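Local coordinates for putative uncharacterized protein PH0594 (Pyrococcus horikoshii, PDB 4HXF) that probably cleaves peptides as a serine protease of the prolyl oligopeptidase family, an acylaminoacyl peptidase that assembles into a self-compartmentalizing hexamer, at residues S182-V187 / W200-W205; I229-K234 / Y247-E252; V27-T32 / T44-N49. All blocks are in the same frame, centred on the assembly; numbering follows the deposited sequence.

Contact 1 (S182-V187 / W200-W205)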
# COMPACT_ATOMS: atom_id res chain seq x y z
N SER A 182 -19.14 19.98 40.73
CA SER A 182 -20.27 19.22 40.21
C SER A 182 -20.49 19.42 38.77
O SER A 182 -19.85 20.25 38.14
CB SER A 182 -21.56 19.66 41.00
OG SER A 182 -21.33 19.47 42.39
N ILE A 183 -21.32 18.57 38.18
CA ILE A 183 -21.69 18.70 36.83
C ILE A 183 -23.23 18.92 36.73
O ILE A 183 -23.99 18.19 37.38
CB ILE A 183 -21.33 17.44 36.01
CG1 ILE A 183 -19.79 17.20 36.04
CG2 ILE A 183 -21.80 17.53 34.57
CD1 ILE A 183 -19.42 15.81 35.53
N VAL A 184 -23.65 19.97 36.02
CA VAL A 184 -25.10 20.23 35.78
C VAL A 184 -25.46 19.55 34.49
O VAL A 184 -24.87 19.81 33.40
CB VAL A 184 -25.44 21.73 35.72
CG1 VAL A 184 -26.95 21.93 35.65
CG2 VAL A 184 -24.94 22.45 36.94
N VAL A 185 -26.39 18.64 34.59
CA VAL A 185 -26.77 17.77 33.49
C VAL A 185 -28.16 18.05 33.02
O VAL A 185 -29.08 17.95 33.82
CB VAL A 185 -26.61 16.26 33.81
CG1 VAL A 185 -26.96 15.32 32.63
CG2 VAL A 185 -25.10 15.98 34.35
N SER A 186 -28.35 18.40 31.74
CA SER A 186 -29.69 18.74 31.19
C SER A 186 -30.12 17.61 30.26
O SER A 186 -29.36 17.28 29.31
CB SER A 186 -29.66 20.10 30.47
OG SER A 186 -29.18 21.13 31.33
N VAL A 187 -31.28 16.99 30.54
CA VAL A 187 -31.70 15.77 29.84
C VAL A 187 -33.11 16.09 29.28
O VAL A 187 -33.98 16.55 30.00
CB VAL A 187 -31.80 14.59 30.81
CG1 VAL A 187 -32.36 13.37 30.14
CG2 VAL A 187 -30.42 14.33 31.51
N TRP A 200 -36.99 19.85 29.67
CA TRP A 200 -35.82 19.16 30.22
C TRP A 200 -36.00 18.87 31.68
O TRP A 200 -36.78 19.51 32.38
CB TRP A 200 -34.59 20.11 30.15
CG TRP A 200 -34.07 20.34 28.76
CD1 TRP A 200 -33.05 19.59 28.08
CD2 TRP A 200 -34.49 21.38 27.83
NE1 TRP A 200 -32.83 20.10 26.85
CE2 TRP A 200 -33.70 21.19 26.62
CE3 TRP A 200 -35.48 22.34 27.84
CZ2 TRP A 200 -33.84 22.00 25.52
CZ3 TRP A 200 -35.58 23.18 26.76
CH2 TRP A 200 -34.85 22.96 25.58
N ASP A 201 -35.27 17.86 32.14
CA ASP A 201 -35.00 17.61 33.54
C ASP A 201 -33.53 17.98 33.79
O ASP A 201 -32.70 17.71 32.90
CB ASP A 201 -35.23 16.16 33.90
CG ASP A 201 -36.67 15.70 33.58
OD1 ASP A 201 -37.60 16.52 33.60
OD2 ASP A 201 -36.79 14.50 33.34
N ILE A 202 -33.25 18.66 34.86
CA ILE A 202 -31.90 19.12 35.14
C ILE A 202 -31.43 18.54 36.46
O ILE A 202 -32.12 18.60 37.50
CB ILE A 202 -31.84 20.68 35.15
CG1 ILE A 202 -32.45 21.28 33.88
CG2 ILE A 202 -30.43 21.23 35.46
CD1 ILE A 202 -32.50 22.82 33.82
N TYR A 203 -30.24 17.96 36.40
CA TYR A 203 -29.63 17.29 37.57
C TYR A 203 -28.30 17.89 37.96
O TYR A 203 -27.61 18.45 37.14
CB TYR A 203 -29.39 15.82 37.28
CG TYR A 203 -30.58 15.07 36.87
CD1 TYR A 203 -31.33 14.36 37.81
CD2 TYR A 203 -30.98 15.04 35.52
CE1 TYR A 203 -32.47 13.67 37.41
CE2 TYR A 203 -32.11 14.33 35.14
CZ TYR A 203 -32.83 13.66 36.10
OH TYR A 203 -33.99 12.95 35.75
N LEU A 204 -27.95 17.75 39.23
CA LEU A 204 -26.62 18.13 39.73
C LEU A 204 -25.96 16.81 40.07
O LEU A 204 -26.51 16.01 40.89
CB LEU A 204 -26.75 19.02 40.94
CG LEU A 204 -25.49 19.73 41.34
CD1 LEU A 204 -24.95 20.64 40.22
CD2 LEU A 204 -25.79 20.47 42.65
N TRP A 205 -24.83 16.56 39.43
CA TRP A 205 -24.10 15.27 39.48
C TRP A 205 -22.74 15.48 40.12
O TRP A 205 -22.02 16.43 39.84
CB TRP A 205 -23.98 14.70 38.08
CG TRP A 205 -23.58 13.26 37.98
CD1 TRP A 205 -24.37 12.14 37.69
CD2 TRP A 205 -22.21 12.74 38.09
NE1 TRP A 205 -23.61 11.03 37.65
CE2 TRP A 205 -22.31 11.32 37.88
CE3 TRP A 205 -20.99 13.32 38.23
CZ2 TRP A 205 -21.19 10.48 37.87
CZ3 TRP A 205 -19.83 12.46 38.27
CH2 TRP A 205 -19.94 11.08 38.08
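V187 N lies in the plane of the W200 indole at its edge; V187 C comes in obliquely, 3.7 Å from W200 CD1. The Y203 ring also meets backbone at an edge, where CD2 is 3.9 Å from V185 O, while the methyl V187 CG2 comes in obliquely, 4.0 Å from Y203 CE2. W205 has I183 alongside, pointing the same way, and the two meet at I183 CD1 and W205 CE3, 4.0 Å apart. W205 CG stands opposite its own backbone N (chi1 -165°), which carries the six-membered ring to that methyl; F168 of strand 163-171 stacks on the indole.

On the face that carries V184, I202 and L204 the packing is aliphatic. V184 reaches both ways, CG1 to I202 CG2 at 3.6 Å and CG2 to L204 CD1 at 3.7 Å. The same L204 CD1 also touches S182 CB, 3.6 Å away. S186 OG, on this face too, bonds to A221 N of the following sheet, and D201 OD1 is taken by H189 ND1 and K216 N.

Backbone holds the two strands together. I183, V185 and V187 pair with W205, Y203 and D201 in antiparallel hydrogen-bonded pairs, each residue giving its N-H and receiving one, and all six N...O distances are 2.8 Å; V185 N to Y203 O is nearly straight, 174° at the hydrogen. With strands 175-179 and 209-217 flanking it, this hairpin forms the middle of a four-stranded antiparallel blade, the repeating unit of a beta-propeller.

Contact 2 (I229-K234 / Y247-E252)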
# COMPACT_ATOMS: atom_id res chain seq x y z
N ILE A 229 -25.72 29.35 38.30
CA ILE A 229 -25.90 28.65 37.03
C ILE A 229 -26.69 29.54 36.09
O ILE A 229 -27.71 30.12 36.48
CB ILE A 229 -26.64 27.35 37.20
CG1 ILE A 229 -25.91 26.41 38.18
CG2 ILE A 229 -26.91 26.64 35.82
CD1 ILE A 229 -26.66 25.14 38.61
N LEU A 230 -26.24 29.64 34.83
CA LEU A 230 -26.97 30.36 33.80
C LEU A 230 -27.82 29.41 32.98
O LEU A 230 -27.33 28.39 32.47
CB LEU A 230 -25.92 31.05 32.90
CG LEU A 230 -26.44 32.10 31.91
CD1 LEU A 230 -27.12 33.36 32.52
CD2 LEU A 230 -25.30 32.49 30.90
N LEU A 231 -29.09 29.74 32.89
CA LEU A 231 -30.11 28.93 32.28
C LEU A 231 -30.63 29.65 31.03
O LEU A 231 -30.80 30.90 31.06
CB LEU A 231 -31.26 28.67 33.28
CG LEU A 231 -30.91 27.91 34.59
CD1 LEU A 231 -32.11 28.01 35.59
CD2 LEU A 231 -30.57 26.44 34.28
N TYR A 232 -30.96 28.86 30.04
CA TYR A 232 -31.39 29.36 28.73
C TYR A 232 -32.68 28.78 28.33
O TYR A 232 -32.78 27.55 28.20
CB TYR A 232 -30.32 29.01 27.68
CG TYR A 232 -30.63 29.60 26.30
CD1 TYR A 232 -30.25 30.92 25.94
CD2 TYR A 232 -31.25 28.81 25.36
CE1 TYR A 232 -30.56 31.42 24.68
CE2 TYR A 232 -31.52 29.27 24.11
CZ TYR A 232 -31.17 30.60 23.77
OH TYR A 232 -31.43 31.06 22.47
N GLY A 233 -33.71 29.66 28.14
CA GLY A 233 -35.00 29.21 27.70
C GLY A 233 -36.05 30.00 28.45
O GLY A 233 -35.97 31.19 28.50
N LYS A 234 -37.04 29.28 28.96
CA LYS A 234 -38.10 29.85 29.84
C LYS A 234 -38.41 28.83 30.93
O LYS A 234 -38.18 27.63 30.73
CB LYS A 234 -39.36 30.15 29.08
CG LYS A 234 -39.21 31.13 27.91
CD LYS A 234 -39.03 32.53 28.33
CE LYS A 234 -40.21 33.08 29.11
NZ LYS A 234 -41.34 33.37 28.22
N TYR A 247 -31.67 33.28 32.68
CA TYR A 247 -31.95 33.31 34.08
C TYR A 247 -30.71 32.90 34.87
O TYR A 247 -29.90 32.07 34.38
CB TYR A 247 -33.04 32.30 34.46
CG TYR A 247 -34.30 32.46 33.69
CD1 TYR A 247 -35.33 33.16 34.23
CD2 TYR A 247 -34.45 31.93 32.45
CE1 TYR A 247 -36.49 33.39 33.49
CE2 TYR A 247 -35.57 32.10 31.73
CZ TYR A 247 -36.59 32.87 32.24
OH TYR A 247 -37.71 33.06 31.48
N ILE A 248 -30.53 33.52 36.02
CA ILE A 248 -29.45 33.16 36.95
C ILE A 248 -30.10 32.31 38.02
O ILE A 248 -31.13 32.70 38.61
CB ILE A 248 -28.76 34.44 37.52
CG1 ILE A 248 -27.90 35.10 36.39
CG2 ILE A 248 -27.93 34.10 38.77
CD1 ILE A 248 -27.48 36.56 36.76
N TYR A 249 -29.50 31.17 38.31
CA TYR A 249 -29.98 30.30 39.36
C TYR A 249 -28.92 30.12 40.45
O TYR A 249 -27.86 29.61 40.22
CB TYR A 249 -30.42 28.98 38.80
CG TYR A 249 -30.83 28.00 39.87
CD1 TYR A 249 -31.98 28.21 40.65
CD2 TYR A 249 -30.14 26.83 40.03
CE1 TYR A 249 -32.37 27.27 41.60
CE2 TYR A 249 -30.51 25.92 40.94
CZ TYR A 249 -31.61 26.14 41.73
OH TYR A 249 -31.89 25.16 42.62
N ASP A 250 -29.30 30.48 41.69
CA ASP A 250 -28.37 30.26 42.83
C ASP A 250 -29.10 29.70 44.04
O ASP A 250 -28.66 29.90 45.19
CB ASP A 250 -27.79 31.58 43.16
CG ASP A 250 -28.85 32.56 43.65
OD1 ASP A 250 -30.05 32.21 43.83
OD2 ASP A 250 -28.48 33.73 43.80
N GLY A 251 -30.19 28.98 43.78
CA GLY A 251 -31.20 28.73 44.82
C GLY A 251 -32.55 29.26 44.42
O GLY A 251 -33.56 28.61 44.63
N GLU A 252 -32.55 30.45 43.84
CA GLU A 252 -33.73 31.10 43.33
C GLU A 252 -33.45 31.32 41.85
O GLU A 252 -32.31 31.48 41.48
CB GLU A 252 -33.93 32.40 44.13
CG GLU A 252 -34.81 33.48 43.53
CD GLU A 252 -35.40 34.50 44.55
OE1 GLU A 252 -34.61 35.26 45.21
OE2 GLU A 252 -36.70 34.56 44.68
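The two central strands of the propeller blade built from residues 219-255 meet here, I229 facing Y249, L230 facing I248 and L231 facing Y247. The first and last of these are antiparallel hydrogen-bonded pairs. Y249 N is 2.8 Å from I229 O. The longest of the four bonds, 3.0 Å from Y247 N to L231 O, is also the most bent, 150° at the hydrogen, and lies near the corner that the chain turns at G233.

Y247 fills this corner. Its CG lies opposite its own carbonyl carbon (chi1 -56°), and the ring swings back toward the turn, so that G233 O meets its edge, 3.4 Å from Y247 CE2. Farther out, K234 folds its bent chain past the phenol, bringing CE 3.4 Å from Y247 OH in plain packing; F219 meets the ring from outside the two segments.

I229, L231, Y247 and Y249 share one face of the sheet: the methyl L231 CD1 crosses to Y249 CB at 3.8 Å, while I229 CD1 lies at the edge of the Y249 ring, 4.1 Å from CD2. One face of that ring has G251 N above it, offset toward the rim, and F214 of the preceding blade packs edge-to-face with the same tyrosine. Beyond it, D250 OD1 accepts from E252 N at 3.1 Å, an Asx turn that leads out of the strand.

The corner adjoins D244, and the magnesium ion bound by D244 and E263 lies about 7 Å from G233, placing a metal site beside an otherwise ordinary antiparallel beta-propeller blade.

Contact 3 (V27-T32 / T44-N49)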
# COMPACT_ATOMS: atom_id res chain seq x y z
N VAL A 27 -6.07 35.91 23.70
CA VAL A 27 -7.24 35.57 22.93
C VAL A 27 -6.88 34.38 22.08
O VAL A 27 -5.73 34.36 21.55
CB VAL A 27 -7.57 36.80 22.13
CG1 VAL A 27 -8.84 36.62 21.29
CG2 VAL A 27 -7.80 37.92 23.14
N ALA A 28 -7.77 33.40 21.94
CA ALA A 28 -7.57 32.32 20.98
C ALA A 28 -8.80 32.26 20.12
O ALA A 28 -9.90 32.64 20.52
CB ALA A 28 -7.34 30.96 21.64
N TYR A 29 -8.60 31.80 18.87
CA TYR A 29 -9.71 31.62 17.95
C TYR A 29 -9.29 30.69 16.86
O TYR A 29 -8.07 30.35 16.75
CB TYR A 29 -10.22 33.00 17.39
CG TYR A 29 -9.20 33.86 16.71
CD1 TYR A 29 -8.45 34.74 17.43
CD2 TYR A 29 -8.88 33.66 15.36
CE1 TYR A 29 -7.45 35.49 16.83
CE2 TYR A 29 -7.93 34.46 14.75
CZ TYR A 29 -7.19 35.35 15.49
OH TYR A 29 -6.21 36.15 14.96
N VAL A 30 -10.20 30.25 15.99
CA VAL A 30 -9.93 29.30 14.92
C VAL A 30 -10.03 30.04 13.58
O VAL A 30 -10.98 30.79 13.38
CB VAL A 30 -10.90 28.07 14.84
CG1 VAL A 30 -10.53 27.15 13.75
CG2 VAL A 30 -10.86 27.41 16.25
N LEU A 31 -8.99 29.89 12.81
CA LEU A 31 -8.91 30.43 11.41
C LEU A 31 -9.15 29.23 10.47
O LEU A 31 -8.40 28.23 10.54
CB LEU A 31 -7.53 31.00 11.17
CG LEU A 31 -7.17 31.30 9.71
CD1 LEU A 31 -8.07 32.39 9.14
CD2 LEU A 31 -5.70 31.79 9.66
N THR A 32 -10.21 29.32 9.67
CA THR A 32 -10.60 28.28 8.73
C THR A 32 -10.48 28.76 7.30
O THR A 32 -10.88 29.87 7.03
CB THR A 32 -12.03 27.77 8.97
OG1 THR A 32 -12.08 27.27 10.35
CG2 THR A 32 -12.49 26.68 7.94
N THR A 44 -6.78 26.24 11.82
CA THR A 44 -5.61 26.73 12.60
C THR A 44 -6.04 27.50 13.77
O THR A 44 -6.83 28.44 13.66
CB THR A 44 -4.66 27.59 11.71
OG1 THR A 44 -4.33 26.89 10.48
CG2 THR A 44 -3.30 27.95 12.46
N ILE A 45 -5.57 27.11 14.96
CA ILE A 45 -5.83 27.95 16.11
C ILE A 45 -4.81 29.06 16.16
O ILE A 45 -3.58 28.82 16.01
CB ILE A 45 -5.80 27.11 17.44
CG1 ILE A 45 -6.94 26.11 17.48
CG2 ILE A 45 -5.78 28.01 18.65
CD1 ILE A 45 -6.75 24.99 18.57
N VAL A 46 -5.27 30.28 16.38
CA VAL A 46 -4.41 31.45 16.51
C VAL A 46 -4.54 31.94 17.93
O VAL A 46 -5.65 32.05 18.47
CB VAL A 46 -4.81 32.56 15.50
CG1 VAL A 46 -3.83 33.77 15.64
CG2 VAL A 46 -4.84 31.96 14.08
N ILE A 47 -3.42 32.21 18.56
CA ILE A 47 -3.38 32.76 19.93
C ILE A 47 -2.72 34.08 19.84
O ILE A 47 -1.56 34.24 19.35
CB ILE A 47 -2.56 31.84 20.86
CG1 ILE A 47 -3.24 30.40 20.87
CG2 ILE A 47 -2.43 32.43 22.26
CD1 ILE A 47 -2.26 29.29 21.10
N GLU A 48 -3.47 35.10 20.25
CA GLU A 48 -2.94 36.47 20.24
C GLU A 48 -2.70 36.99 21.60
O GLU A 48 -3.52 36.80 22.53
CB GLU A 48 -3.83 37.45 19.58
CG GLU A 48 -4.09 36.99 18.23
CD GLU A 48 -4.45 38.11 17.28
OE1 GLU A 48 -4.43 39.34 17.58
OE2 GLU A 48 -4.81 37.64 16.20
N ASN A 49 -1.57 37.67 21.74
CA ASN A 49 -1.27 38.20 23.10
C ASN A 49 -1.48 39.66 22.99
O ASN A 49 -0.70 40.29 22.29
CB ASN A 49 0.17 37.97 23.59
CG ASN A 49 0.40 38.66 24.97
OD1 ASN A 49 0.30 39.88 25.11
ND2 ASN A 49 0.53 37.86 25.99
O HOH W 1 -6.39 27.15 8.53
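V27-T32 and T44-N49 run antiparallel, their axes 145° apart, with V27, Y29 and L31 forming hydrogen-bonded pairs with E48, V46 and T44, two N-H...O bonds to each pair.

The Y29 ring lies over V46, whose CB sits 4.0 Å from the ring centroid in a CH-pi contact, off centre toward the rim. V46 CG1 reaches on to Y29 OH at 3.4 Å, and CG2 touches L31 CB. Y29 CG takes the crowded position between backbone N and carbonyl carbon (chi1 56°), which brings the phenol to E48. Here OE2 lies in the ring plane at the edge and accepts from Y29 OH, the carboxylate turned 58° from the ring; the modelled 2.4 Å from Y29 OH to E48 OE2 is doubtfully short. E48 OE2 also forms a salt bridge with R55, and Y29 OH a hydrogen bond with Y338 OH. With an alanine in place of V46, CG1 and CG2 would be gone, and the Y29 ring would probably be freer to rock, a gap opening between it and L31.

The opposite face is apolar: A28 CB meets I47 CG1 at 4.2 Å, and P64 of the next sheet covers A28, V30 and I45. Where L31 and T44 pair, a water donates to L31 O and to T44 OG1, the latter also bonded to E59. K98 and E162 of a second subunit pack on T44 and L31; E162 belongs to a magnesium site, and a bound magnesium ion lies about 4 Å from the T44 side chain, so this beta-propeller blade hairpin also reaches a subunit interface.

Overall arrangement
All three contacts pair the two middle strands of four-stranded antiparallel sheets, three of the seven blades of the propeller. Along the chain they follow one another as contact 3, contact 1, contact 2, none nested in another. Contacts 1 and 2 lie in successive blades, centres 13 Å apart, and touch directly: V184 CG2 packs on I229 CD1 at 3.6 Å, part of the apolar layer between the blades. Contact 3 stands apart, its centre 31 Å from each of the others. It meets a second subunit of the hexamer, whereas contacts 1 and 2 touch no other chain. The peptidase domain, with its alpha/beta-hydrolase sheet and bound inhibitor, follows the propeller in the chain.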